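ANGPTL4 C-terminal chain (Homo sapiens, PDB 6U1U) is the C-terminal fibrinogen-like domain, here with bound palmitic acid, of a protein that mediates inactivation of lipoprotein lipase and so regulates triglyceride clearance. Local coordinates at residues A[1-7]-A[19-23]; A[114-120]-A[137-142]. All blocks are in the same frame, centred on the assembly; numbering follows the deposited sequence.

Contact 1 of 2, residues A[1-7]-A[19-23]; sequences PRDCQEL and EIQPQ
Across this contact Ile20 packs mostly against the backbone of residues 1-3, with Leu7 the one apolar side chain it meets there. Its CG2 lies 3.8 Å from Asp3 CA, and its CD1 meets the carbonyl oxygen Arg2 O at 3.6 Å. With CG1 set between the backbone N and the carbonyl carbon (chi1 59°), the two branches diverge: CD1 runs along Arg2 and Asp3, while CG2 also reaches Leu7 CD1 at 3.9 Å, the two side chains crossing at about a right angle. Pro22 brings its ring atoms to the same oxygen, CG lying nearest at 3.5 Å from Arg2 O.

One hydrogen bond ties the segments together: Gln21 N donates to Pro1 O over 2.9 Å at 161°, with the donor in the carbonyl plane. The same oxygen receives a CA-H...O contact from Ile20.

The next shell fixes the start of helix 4-9. Asp3 is its N-cap, and Asp3 OD1 accepts a hydrogen bond from Glu6 N at 2.9 Å, nearly along the carboxylate C-O axis. Bent at chi3 (-50°), Arg2 brings its guanidinium alongside the end of Glu6; NE donates to the syn lone pair of Glu6 OE1 at 2.7 Å, the oxygen lying in the guanidinium plane. Cys4 is joined by a disulfide to Cys32, and Ile81 of helix 75-82 touches both Asp3 and Ile20.

An alanine in place of Ile20 would probably cost Leu7 CD1 its apolar partner across this contact and open a gap beside the backbone of Arg2 and Asp3. Chemically, the join of the start of the chain to the end of strand 16-20 combines a single backbone bond with apolar packing, while the charged groups of Arg2 and Glu6 pair within the N-terminal segment itself.

Contact 2 of 2, residues A[114-120]-A[137-142]; sequences TAYSLQL and GLSVPF
Ser117, just before strand 118-120, meets Ser139 diagonally beside an antiparallel beta ladder, in which strand 118-120 of the fibrinogen C-terminal domain pairs with strand 138-140. Gln119, paired with Ser139, shares that side. Leu118, Leu120, Leu138 and Val140 point to the other, where Leu118 and Leu120 touch the bound palmitic acid.

Leu118 with Val140 and Leu120 with Leu138 are hydrogen-bonded pairs, each closed by two backbone bonds; the straightest runs from Leu120 N to Leu138 O, 2.7 Å at 176°. On the lipid side, Leu120 and Leu138 meet loosely, CB to CB at 4.5 Å. Just beyond the last pair, Gly137 sits where a CB would run into Leu120 O.

At the opposite end, Ala115 lays its CB against Pro141 CB at 3.9 Å, and Phe142 N donates to Ala115 O. The Phe142 ring swings clear of segment 114-120, because CG stands anti to the backbone N (chi1 -159°), and meets Trp166 edge-to-face. Tyr116 also leads away, its hydroxyl bonded to Glu76.

Two bonds fasten the turn before the strand. Thr114 OG1 accepts from Ser117 N in an ST motif, and Ser117 OG donates back to Thr114 O at 2.6 Å, in the carbonyl plane. Ser139 OG, anti to the backbone N (chi1 167°), approaches Ser117 CB to 3.4 Å, and two waters link its hydroxyl to segment 114-120. One is bound by Gln119 NE2 and Ser139 OG; the other donates to Ser117 OG at 2.7 Å and bonds to Ser139 OG, also at 2.7 Å.

In the fold
The two contacts come in series along the chain: contact 1 closes at the N-terminus before contact 2 opens. Their centres are 24 Å apart, and their nearest atoms stay about 12 Å from one another. Both reach the same large antiparallel sheet of the fibrinogen C-terminal domain. Contact 1 joins it through strand 16-20, which pairs with strand 28-35; contact 2 through strand 118-120, which lies between 100-109 and 138-140. Helix 75-82 touches residues of both. Contact 1 packs the start of this chain against the end of strand 16-20; in the whole protein the part that forms disulfide-linked oligomers comes before it. Contact 2, by contrast, helps line the palmitic acid site.

Contact 1 of 2, residues A[1-7]-A[19-23]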
ATOM      1  N   PRO A   1       1.078  22.615  -7.338  1.00 30.73           N
ATOM      2  CA  PRO A   1       0.728  21.342  -7.959  1.00 31.88           C
ATOM      3  C   PRO A   1      -0.036  20.467  -6.995  1.00 26.80           C
ATOM      4  O   PRO A   1       0.328  20.397  -5.820  1.00 27.47           O
ATOM      5  CB  PRO A   1       2.090  20.705  -8.277  1.00 31.45           C
ATOM      6  CG  PRO A   1       3.083  21.718  -7.986  1.00 38.05           C
ATOM      7  CD  PRO A   1       2.518  22.710  -7.064  1.00 36.29           C
ATOM      8  N   ARG A   2      -1.043  19.769  -7.494  1.00 28.48           N
ATOM      9  CA  ARG A   2      -1.872  18.941  -6.636  1.00 32.65           C
ATOM     10  C   ARG A   2      -1.237  17.599  -6.329  1.00 31.28           C
ATOM     11  O   ARG A   2      -1.608  16.961  -5.341  1.00 29.83           O
ATOM     12  CB  ARG A   2      -3.231  18.721  -7.296  1.00 35.94           C
ATOM     13  CG  ARG A   2      -4.142  19.926  -7.273  1.00 40.22           C
ATOM     14  CD  ARG A   2      -5.359  19.647  -8.163  1.00 44.63           C
ATOM     15  NE  ARG A   2      -4.912  19.160  -9.473  1.00 54.10           N
ATOM     16  CZ  ARG A   2      -5.656  18.451 -10.323  1.00 56.19           C
ATOM     17  NH1 ARG A   2      -6.915  18.135 -10.021  1.00 55.75           N
ATOM     18  NH2 ARG A   2      -5.135  18.057 -11.479  1.00 57.27           N
ATOM     19  N   ASP A   3      -0.292  17.142  -7.140  1.00 26.92           N
ATOM     20  CA  ASP A   3       0.256  15.806  -6.969  1.00 28.80           C
ATOM     21  C   ASP A   3       1.475  15.691  -7.884  1.00 22.45           C
ATOM     22  O   ASP A   3       1.822  16.634  -8.605  1.00 25.01           O
ATOM     23  CB  ASP A   3      -0.789  14.739  -7.277  1.00 27.24           C
ATOM     24  CG  ASP A   3      -1.390  14.901  -8.668  1.00 34.52           C
ATOM     25  OD1 ASP A   3      -0.631  15.120  -9.630  1.00 29.92           O
ATOM     26  OD2 ASP A   3      -2.637  14.813  -8.803  1.00 40.71           O
ATOM     27  N   CYS A   4       2.126  14.531  -7.835  1.00 23.74           N
ATOM     28  CA  CYS A   4       3.367  14.352  -8.584  1.00 23.43           C
ATOM     29  C   CYS A   4       3.142  14.410 -10.098  1.00 25.31           C
ATOM     30  O   CYS A   4       4.044  14.821 -10.833  1.00 23.53           O
ATOM     31  CB  CYS A   4       4.029  13.023  -8.191  1.00 23.11           C
ATOM     32  SG  CYS A   4       4.591  13.026  -6.443  1.00 27.04           S
ATOM     33  N   GLN A   5       1.969  13.992 -10.585  1.00 27.21           N
ATOM     34  CA  GLN A   5       1.734  14.074 -12.031  1.00 28.12           C
ATOM     35  C   GLN A   5       1.612  15.529 -12.471  1.00 27.75           C
ATOM     36  O   GLN A   5       2.107  15.907 -13.545  1.00 28.52           O
ATOM     37  CB  GLN A   5       0.490  13.245 -12.417  1.00 29.11           C
ATOM     38  CG  GLN A   5      -0.021  13.461 -13.863  1.00 33.92           C
ATOM     39  CD  GLN A   5       1.012  13.103 -14.911  1.00 34.41           C
ATOM     40  OE1 GLN A   5       1.951  12.370 -14.632  1.00 29.29           O
ATOM     41  NE2 GLN A   5       0.825  13.601 -16.150  1.00 39.67           N
ATOM     42  N   GLU A   6       1.004  16.380 -11.643  1.00 28.57           N
ATOM     43  CA  GLU A   6       1.007  17.802 -11.960  1.00 30.29           C
ATOM     44  C   GLU A   6       2.425  18.345 -12.004  1.00 28.42           C
ATOM     45  O   GLU A   6       2.758  19.173 -12.860  1.00 31.07           O
ATOM     46  CB  GLU A   6       0.184  18.582 -10.944  1.00 32.27           C
ATOM     47  CG  GLU A   6      -0.302  19.927 -11.422  1.00 40.93           C
ATOM     48  CD  GLU A   6      -1.573  20.356 -10.682  1.00 42.43           C
ATOM     49  OE1 GLU A   6      -2.511  19.535 -10.570  1.00 45.16           O
ATOM     50  OE2 GLU A   6      -1.629  21.503 -10.213  1.00 44.17           O
ATOM     51  N   LEU A   7       3.266  17.927 -11.050  1.00 24.29           N
ATOM     52  CA  LEU A   7       4.659  18.381 -11.062  1.00 24.82           C
ATOM     53  C   LEU A   7       5.359  17.927 -12.338  1.00 25.03           C
ATOM     54  O   LEU A   7       6.136  18.682 -12.935  1.00 28.10           O
ATOM     55  CB  LEU A   7       5.397  17.832  -9.854  1.00 25.17           C
ATOM     56  CG  LEU A   7       5.229  18.671  -8.601  1.00 31.19           C
ATOM     57  CD1 LEU A   7       5.728  17.879  -7.368  1.00 27.86           C
ATOM     58  CD2 LEU A   7       6.027  19.956  -8.779  1.00 33.81           C
ATOM     59  N   GLU A  19       6.930  19.556  -2.499  1.00 20.98           N
ATOM     60  CA  GLU A  19       5.703  20.043  -1.883  1.00 23.39           C
ATOM     61  C   GLU A  19       4.539  19.955  -2.874  1.00 24.59           C
ATOM     62  O   GLU A  19       4.667  20.371  -4.031  1.00 24.30           O
ATOM     63  CB  GLU A  19       5.880  21.500  -1.424  1.00 27.66           C
ATOM     64  CG  GLU A  19       7.111  21.741  -0.565  1.00 28.53           C
ATOM     65  CD  GLU A  19       7.494  23.244  -0.456  1.00 39.48           C
ATOM     66  OE1 GLU A  19       6.581  24.087  -0.299  1.00 42.43           O
ATOM     67  OE2 GLU A  19       8.696  23.579  -0.550  1.00 39.77           O
ATOM     68  N   ILE A  20       3.409  19.395  -2.435  1.00 19.65           N
ATOM     69  CA  ILE A  20       2.181  19.384  -3.221  1.00 19.64           C
ATOM     70  C   ILE A  20       1.070  19.891  -2.322  1.00 22.18           C
ATOM     71  O   ILE A  20       1.238  20.040  -1.102  1.00 21.77           O
ATOM     72  CB  ILE A  20       1.797  17.988  -3.779  1.00 22.54           C
ATOM     73  CG1 ILE A  20       1.609  16.991  -2.619  1.00 20.56           C
ATOM     74  CG2 ILE A  20       2.855  17.483  -4.781  1.00 22.03           C
ATOM     75  CD1 ILE A  20       0.838  15.723  -3.003  1.00 20.63           C
ATOM     76  N   GLN A  21      -0.059  20.216  -2.943  1.00 22.16           N
ATOM     77  CA  GLN A  21      -1.226  20.658  -2.185  1.00 22.10           C
ATOM     78  C   GLN A  21      -2.475  20.237  -2.905  1.00 21.55           C
ATOM     79  O   GLN A  21      -3.014  20.975  -3.741  1.00 24.95           O
ATOM     80  CB  GLN A  21      -1.236  22.167  -1.951  1.00 24.23           C
ATOM     81  CG  GLN A  21      -2.391  22.550  -1.021  1.00 23.73           C
ATOM     82  CD  GLN A  21      -2.282  23.957  -0.480  1.00 32.74           C
ATOM     83  OE1 GLN A  21      -1.602  24.802  -1.064  1.00 35.28           O
ATOM     84  NE2 GLN A  21      -2.945  24.211   0.639  1.00 30.06           N
ATOM     85  N   PRO A  22      -2.978  19.040  -2.608  1.00 22.71           N
ATOM     86  CA  PRO A  22      -4.255  18.606  -3.170  1.00 26.27           C
ATOM     87  C   PRO A  22      -5.392  19.537  -2.793  1.00 28.51           C
ATOM     88  O   PRO A  22      -5.352  20.229  -1.774  1.00 25.21           O
ATOM     89  CB  PRO A  22      -4.458  17.220  -2.546  1.00 21.16           C
ATOM     90  CG  PRO A  22      -3.097  16.759  -2.225  1.00 22.33           C
ATOM     91  CD  PRO A  22      -2.329  17.994  -1.801  1.00 23.03           C
ATOM     92  N   GLN A  23      -6.405  19.534  -3.654  1.00 32.59           N
ATOM     93  CA  GLN A  23      -7.654  20.234  -3.402  1.00 34.91           C
ATOM     94  C   GLN A  23      -8.142  19.955  -1.992  1.00 29.38           C
ATOM     95  O   GLN A  23      -8.271  18.796  -1.592  1.00 31.81           O
ATOM     96  CB  GLN A  23      -8.694  19.752  -4.418  1.00 37.28           C
ATOM     97  CG  GLN A  23     -10.033  20.448  -4.344  1.00 44.40           C
ATOM     98  CD  GLN A  23     -10.163  21.562  -5.373  1.00 54.45           C
ATOM     99  OE1 GLN A  23     -10.601  21.329  -6.508  1.00 54.78           O
ATOM    100  NE2 GLN A  23      -9.785  22.783  -4.981  1.00 55.35           N
TER

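Contact 2 of 2, residues A[114-120]-A[137-142]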
ATOM      1  N   THR A 114     -15.201   5.258   4.522  1.00 23.32           N
ATOM      2  CA  THR A 114     -15.196   3.879   4.052  1.00 22.89           C
ATOM      3  C   THR A 114     -14.102   3.038   4.708  1.00 20.69           C
ATOM      4  O   THR A 114     -13.829   1.933   4.241  1.00 23.15           O
ATOM      5  CB  THR A 114     -15.009   3.812   2.533  1.00 25.08           C
ATOM      6  OG1 THR A 114     -13.632   4.119   2.210  1.00 23.13           O
ATOM      7  CG2 THR A 114     -15.929   4.759   1.810  1.00 26.08           C
ATOM      8  N   ALA A 115     -13.488   3.519   5.792  1.00 23.06           N
ATOM      9  CA  ALA A 115     -12.267   2.912   6.334  1.00 21.02           C
ATOM     10  C   ALA A 115     -11.202   2.790   5.242  1.00 20.08           C
ATOM     11  O   ALA A 115     -10.484   1.795   5.181  1.00 18.67           O
ATOM     12  CB  ALA A 115     -12.512   1.538   6.979  1.00 23.31           C
ATOM     13  N   TYR A 116     -11.115   3.817   4.395  1.00 19.54           N
ATOM     14  CA  TYR A 116     -10.136   3.881   3.300  1.00 19.63           C
ATOM     15  C   TYR A 116     -10.155   2.595   2.459  1.00 20.60           C
ATOM     16  O   TYR A 116      -9.124   1.962   2.213  1.00 19.10           O
ATOM     17  CB  TYR A 116      -8.730   4.166   3.840  1.00 19.39           C
ATOM     18  CG  TYR A 116      -8.624   5.500   4.568  1.00 18.64           C
ATOM     19  CD1 TYR A 116      -8.667   6.693   3.865  1.00 19.22           C
ATOM     20  CD2 TYR A 116      -8.485   5.563   5.956  1.00 21.01           C
ATOM     21  CE1 TYR A 116      -8.565   7.925   4.509  1.00 19.16           C
ATOM     22  CE2 TYR A 116      -8.377   6.798   6.608  1.00 24.79           C
ATOM     23  CZ  TYR A 116      -8.422   7.960   5.875  1.00 23.08           C
ATOM     24  OH  TYR A 116      -8.318   9.175   6.491  1.00 23.43           O
ATOM     25  N   SER A 117     -11.357   2.215   2.017  1.00 20.75           N
ATOM     26  CA  SER A 117     -11.523   0.983   1.252  1.00 19.32           C
ATOM     27  C   SER A 117     -10.890   1.073  -0.125  1.00 19.49           C
ATOM     28  O   SER A 117     -11.030   2.078  -0.828  1.00 21.33           O
ATOM     29  CB  SER A 117     -13.003   0.659   1.060  1.00 22.36           C
ATOM     30  OG  SER A 117     -13.558   0.260   2.308  1.00 23.43           O
ATOM     31  N   LEU A 118     -10.246  -0.013  -0.520  1.00 19.74           N
ATOM     32  CA  LEU A 118      -9.818  -0.191  -1.896  1.00 22.19           C
ATOM     33  C   LEU A 118     -11.007  -0.749  -2.646  1.00 23.07           C
ATOM     34  O   LEU A 118     -11.611  -1.743  -2.211  1.00 24.27           O
ATOM     35  CB  LEU A 118      -8.644  -1.145  -1.980  1.00 22.92           C
ATOM     36  CG  LEU A 118      -7.526  -0.942  -2.982  1.00 33.06           C
ATOM     37  CD1 LEU A 118      -7.035   0.500  -2.988  1.00 27.83           C
ATOM     38  CD2 LEU A 118      -6.417  -1.912  -2.573  1.00 34.46           C
ATOM     39  N   GLN A 119     -11.386  -0.055  -3.705  1.00 19.30           N
ATOM     40  CA  GLN A 119     -12.558  -0.385  -4.504  1.00 19.90           C
ATOM     41  C   GLN A 119     -12.074  -0.926  -5.842  1.00 22.75           C
ATOM     42  O   GLN A 119     -11.399  -0.212  -6.597  1.00 23.73           O
ATOM     43  CB  GLN A 119     -13.425   0.860  -4.655  1.00 24.39           C
ATOM     44  CG  GLN A 119     -13.898   1.328  -3.263  1.00 28.03           C
ATOM     45  CD  GLN A 119     -14.225   2.801  -3.174  1.00 35.55           C
ATOM     46  OE1 GLN A 119     -14.014   3.570  -4.122  1.00 41.95           O
ATOM     47  NE2 GLN A 119     -14.723   3.214  -2.013  1.00 32.30           N
ATOM     48  N   LEU A 120     -12.367  -2.196  -6.065  1.00 20.74           N
ATOM     49  CA  LEU A 120     -11.878  -2.886  -7.258  1.00 19.76           C
ATOM     50  C   LEU A 120     -13.022  -3.265  -8.196  1.00 22.88           C
ATOM     51  O   LEU A 120     -14.005  -3.742  -7.738  1.00 23.91           O
ATOM     52  CB  LEU A 120     -11.138  -4.139  -6.793  1.00 23.55           C
ATOM     53  CG  LEU A 120     -10.021  -3.923  -5.781  1.00 26.58           C
ATOM     54  CD1 LEU A 120      -9.394  -5.229  -5.359  1.00 30.50           C
ATOM     55  CD2 LEU A 120      -8.969  -3.019  -6.366  1.00 23.51           C
ATOM     56  N   GLY A 137     -18.226  -5.292  -8.368  1.00 27.45           N
ATOM     57  CA  GLY A 137     -16.846  -5.257  -7.893  1.00 28.27           C
ATOM     58  C   GLY A 137     -16.714  -5.665  -6.436  1.00 29.75           C
ATOM     59  O   GLY A 137     -17.566  -6.332  -5.852  1.00 25.28           O
ATOM     60  N   LEU A 138     -15.616  -5.222  -5.839  1.00 22.20           N
ATOM     61  CA  LEU A 138     -15.213  -5.647  -4.509  1.00 25.56           C
ATOM     62  C   LEU A 138     -14.692  -4.423  -3.767  1.00 23.89           C
ATOM     63  O   LEU A 138     -13.948  -3.642  -4.350  1.00 24.87           O
ATOM     64  CB  LEU A 138     -14.112  -6.714  -4.649  1.00 28.00           C
ATOM     65  CG  LEU A 138     -13.393  -7.218  -3.403  1.00 29.60           C
ATOM     66  CD1 LEU A 138     -14.392  -7.715  -2.364  1.00 32.18           C
ATOM     67  CD2 LEU A 138     -12.448  -8.340  -3.807  1.00 30.77           C
ATOM     68  N   SER A 139     -15.095  -4.243  -2.506  1.00 24.86           N
ATOM     69  CA  SER A 139     -14.599  -3.156  -1.663  1.00 25.62           C
ATOM     70  C   SER A 139     -13.913  -3.804  -0.463  1.00 26.47           C
ATOM     71  O   SER A 139     -14.483  -4.706   0.166  1.00 25.81           O
ATOM     72  CB  SER A 139     -15.770  -2.254  -1.250  1.00 26.87           C
ATOM     73  OG  SER A 139     -15.436  -1.365  -0.206  1.00 32.69           O
ATOM     74  N   VAL A 140     -12.658  -3.442  -0.198  1.00 22.63           N
ATOM     75  CA  VAL A 140     -11.901  -4.047   0.891  1.00 20.25           C
ATOM     76  C   VAL A 140     -11.445  -2.932   1.830  1.00 20.34           C
ATOM     77  O   VAL A 140     -10.635  -2.092   1.434  1.00 19.07           O
ATOM     78  CB  VAL A 140     -10.678  -4.836   0.386  1.00 25.58           C
ATOM     79  CG1 VAL A 140      -9.973  -5.499   1.543  1.00 25.47           C
ATOM     80  CG2 VAL A 140     -11.091  -5.920  -0.648  1.00 25.45           C
ATOM     81  N   PRO A 141     -11.905  -2.888   3.073  1.00 19.41           N
ATOM     82  CA  PRO A 141     -11.456  -1.824   3.986  1.00 20.56           C
ATOM     83  C   PRO A 141     -10.030  -2.044   4.454  1.00 19.41           C
ATOM     84  O   PRO A 141      -9.506  -3.157   4.473  1.00 19.47           O
ATOM     85  CB  PRO A 141     -12.430  -1.929   5.174  1.00 24.19           C
ATOM     86  CG  PRO A 141     -12.814  -3.371   5.192  1.00 27.69           C
ATOM     87  CD  PRO A 141     -12.889  -3.792   3.709  1.00 26.27           C
ATOM     88  N   PHE A 142      -9.405  -0.943   4.867  1.00 17.87           N
ATOM     89  CA  PHE A 142      -8.122  -1.030   5.550  1.00 17.25           C
ATOM     90  C   PHE A 142      -8.333  -1.447   7.000  1.00 17.80           C
ATOM     91  O   PHE A 142      -9.292  -1.009   7.638  1.00 20.05           O
ATOM     92  CB  PHE A 142      -7.435   0.340   5.514  1.00 18.06           C
ATOM     93  CG  PHE A 142      -5.962   0.278   5.721  1.00 17.36           C
ATOM     94  CD1 PHE A 142      -5.130  -0.026   4.636  1.00 19.47           C
ATOM     95  CD2 PHE A 142      -5.396   0.528   6.973  1.00 18.81           C
ATOM     96  CE1 PHE A 142      -3.759  -0.070   4.795  1.00 17.59           C
ATOM     97  CE2 PHE A 142      -4.018   0.479   7.158  1.00 16.82           C
ATOM     98  CZ  PHE A 142      -3.190   0.200   6.075  1.00 16.71           C
TER
HETATM   99  O   HOH W   1     -15.821  -1.268   2.445  1.00 31.32           O
HETATM  100  O   HOH W   2     -16.264   1.297  -0.488  1.00 35.49           O